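PDB 4XYH: kinetochore protein Mis16 from Schizosaccharomyces japonicus, which binds histone H4 and, independently, the CENP-A-specific chaperone Scm3, and so probably takes part in centromeric chromatin assembly. Local coordinates for residues V56-G61 / S71-L76. Sequence-based numbering, arbitrary orientation.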
loop_
_atom_site.group_PDB
_atom_site.type_symbol
_atom_site.label_atom_id
_atom_site.label_comp_id
_atom_site.label_asym_id
_atom_site.label_seq_id
_atom_site.Cartn_x
_atom_site.Cartn_y
_atom_site.Cartn_z
ATOM N N VAL A 56 1.473 -6.249 -0.769
ATOM C CA VAL A 56 1.744 -6.906 0.500
ATOM C C VAL A 56 0.890 -6.259 1.579
ATOM O O VAL A 56 0.676 -5.054 1.573
ATOM C CB VAL A 56 3.255 -6.835 0.902
ATOM C CG1 VAL A 56 3.703 -5.396 1.155
ATOM C CG2 VAL A 56 3.529 -7.675 2.146
ATOM N N GLU A 57 0.388 -7.079 2.494
ATOM C CA GLU A 57 -0.416 -6.609 3.612
ATOM C C GLU A 57 -0.267 -7.608 4.746
ATOM O O GLU A 57 -0.330 -8.821 4.515
ATOM C CB GLU A 57 -1.890 -6.449 3.216
ATOM C CG GLU A 57 -2.674 -5.533 4.153
ATOM C CD GLU A 57 -4.166 -5.464 3.834
ATOM O OE1 GLU A 57 -4.657 -6.353 3.116
ATOM O OE2 GLU A 57 -4.861 -4.529 4.310
ATOM N N TRP A 58 -0.035 -7.100 5.959
ATOM C CA TRP A 58 -0.015 -7.935 7.166
ATOM C C TRP A 58 -1.427 -8.290 7.595
ATOM O O TRP A 58 -2.287 -7.411 7.664
ATOM C CB TRP A 58 0.667 -7.226 8.341
ATOM C CG TRP A 58 2.110 -6.991 8.194
ATOM C CD1 TRP A 58 2.708 -5.869 7.714
ATOM C CD2 TRP A 58 3.158 -7.890 8.544
ATOM N NE1 TRP A 58 4.074 -6.010 7.743
ATOM C CE2 TRP A 58 4.376 -7.249 8.242
ATOM C CE3 TRP A 58 3.188 -9.179 9.081
ATOM C CZ2 TRP A 58 5.611 -7.847 8.463
ATOM C CZ3 TRP A 58 4.413 -9.774 9.298
ATOM C CH2 TRP A 58 5.610 -9.107 8.990
ATOM N N PHE A 59 -1.663 -9.561 7.905
ATOM C CA PHE A 59 -2.903 -9.949 8.554
ATOM C C PHE A 59 -2.843 -9.625 10.054
ATOM O O PHE A 59 -1.784 -9.749 10.689
ATOM C CB PHE A 59 -3.178 -11.440 8.375
ATOM C CG PHE A 59 -3.690 -11.825 7.015
ATOM C CD1 PHE A 59 -5.031 -11.702 6.709
ATOM C CD2 PHE A 59 -2.826 -12.345 6.050
ATOM C CE1 PHE A 59 -5.519 -12.088 5.460
ATOM C CE2 PHE A 59 -3.302 -12.733 4.801
ATOM C CZ PHE A 59 -4.657 -12.605 4.506
ATOM N N PRO A 60 -3.978 -9.211 10.631
ATOM C CA PRO A 60 -4.034 -9.037 12.090
ATOM C C PRO A 60 -3.898 -10.378 12.808
ATOM O O PRO A 60 -4.394 -11.397 12.298
ATOM C CB PRO A 60 -5.430 -8.433 12.330
ATOM C CG PRO A 60 -5.905 -7.988 11.010
ATOM C CD PRO A 60 -5.257 -8.880 9.991
ATOM N N GLY A 61 -3.237 -10.392 13.960
ATOM C CA GLY A 61 -3.196 -11.594 14.781
ATOM C C GLY A 61 -1.891 -12.363 14.739
ATOM O O GLY A 61 -1.062 -12.128 13.871
ATOM N N SER A 71 6.550 -15.548 17.543
ATOM C CA SER A 71 5.198 -15.798 17.080
ATOM C C SER A 71 5.184 -16.011 15.577
ATOM O O SER A 71 6.125 -15.646 14.863
ATOM C CB SER A 71 4.261 -14.654 17.457
ATOM O OG SER A 71 4.555 -13.489 16.714
ATOM N N ILE A 72 4.110 -16.634 15.109
ATOM C CA ILE A 72 3.935 -16.871 13.694
ATOM C C ILE A 72 2.831 -15.951 13.201
ATOM O O ILE A 72 1.748 -15.913 13.777
ATOM C CB ILE A 72 3.599 -18.337 13.413
ATOM C CG1 ILE A 72 4.680 -19.238 14.021
ATOM C CG2 ILE A 72 3.476 -18.572 11.917
ATOM C CD1 ILE A 72 4.371 -20.697 13.939
ATOM N N GLN A 73 3.122 -15.184 12.154
ATOM C CA GLN A 73 2.153 -14.229 11.631
ATOM C C GLN A 73 1.986 -14.418 10.130
ATOM O O GLN A 73 2.725 -15.180 9.514
ATOM C CB GLN A 73 2.578 -12.797 11.975
ATOM C CG GLN A 73 2.503 -12.514 13.472
ATOM C CD GLN A 73 2.953 -11.108 13.861
ATOM O OE1 GLN A 73 2.766 -10.142 13.118
ATOM N NE2 GLN A 73 3.541 -10.993 15.042
ATOM N N LYS A 74 1.006 -13.740 9.543
ATOM C CA LYS A 74 0.686 -13.967 8.142
ATOM C C LYS A 74 0.682 -12.701 7.303
ATOM O O LYS A 74 0.352 -11.614 7.785
ATOM C CB LYS A 74 -0.678 -14.658 8.019
ATOM C CG LYS A 74 -0.678 -16.107 8.484
ATOM C CD LYS A 74 -2.079 -16.673 8.484
ATOM C CE LYS A 74 -2.053 -18.184 8.709
ATOM N NZ LYS A 74 -3.401 -18.709 9.074
ATOM N N LEU A 75 1.016 -12.867 6.029
ATOM C CA LEU A 75 0.991 -11.775 5.065
ATOM C C LEU A 75 0.186 -12.174 3.859
ATOM O O LEU A 75 0.186 -13.345 3.458
ATOM C CB LEU A 75 2.397 -11.391 4.607
ATOM C CG LEU A 75 3.389 -10.961 5.679
ATOM C CD1 LEU A 75 4.544 -11.945 5.718
ATOM C CD2 LEU A 75 3.893 -9.580 5.377
ATOM N N LEU A 76 -0.478 -11.181 3.284
ATOM C CA LEU A 76 -1.181 -11.335 2.041
ATOM C C LEU A 76 -0.288 -10.843 0.899
ATOM O O LEU A 76 0.155 -9.696 0.907
ATOM C CB LEU A 76 -2.478 -10.562 2.095
ATOM C CG LEU A 76 -3.348 -10.595 0.851
ATOM C CD1 LEU A 76 -3.988 -11.983 0.684
ATOM C CD2 LEU A 76 -4.375 -9.497 0.985
HETATM O O HOH W 1 -0.767 -12.144 11.184
#
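W58 and L75 both carry CG anti to the carbonyl carbon (chi1 -67° and -58°), which stands the indole and the isobutyl group side by side on one face of the sheet. L75 lays CD2 over the indole, 3.6 Å from the centroid of the W58 six-membered ring and almost on its normal, a clear CH-pi contact. The same methyl touches V56 CG2, and A399 of the neighbouring blade packs against V56, W58 and L75 alike. An alanine in place of W58 would probably leave L75 CD2 without its aromatic platform and open a gap beside A399. On the other face, F59 reaches across so that its CE2 lies 3.6 Å from L76 CB, while its CD2 rests on K74 CB.

Between these two layers runs the antiparallel backbone. E57 and L76 form a hydrogen-bonded pair: L76 N gives a short, nearly straight bond of 2.7 Å to E57 O, whereas E57 N reaches L76 O at 3.1 Å with a bent 137° at the hydrogen. Past the non-hydrogen-bonded pair W58 and L75, F59 N bonds K74 O at 2.9 Å. Beyond that the two chains draw apart, and a water takes over, accepting from K74 N and donating to F59 O and, at 2.7 Å, to G61 O. Q73 runs alongside, its CG 3.6 Å from G61 O, its NE2 bonded to S71 OG and to N394, its OE1 gripped by N391 and N393.

This hairpin forms the inner edge of a beta-propeller blade: apolar groups pack both faces, while the backbone polar atoms between them are met first by direct bonds and then, as the chains part, by the water.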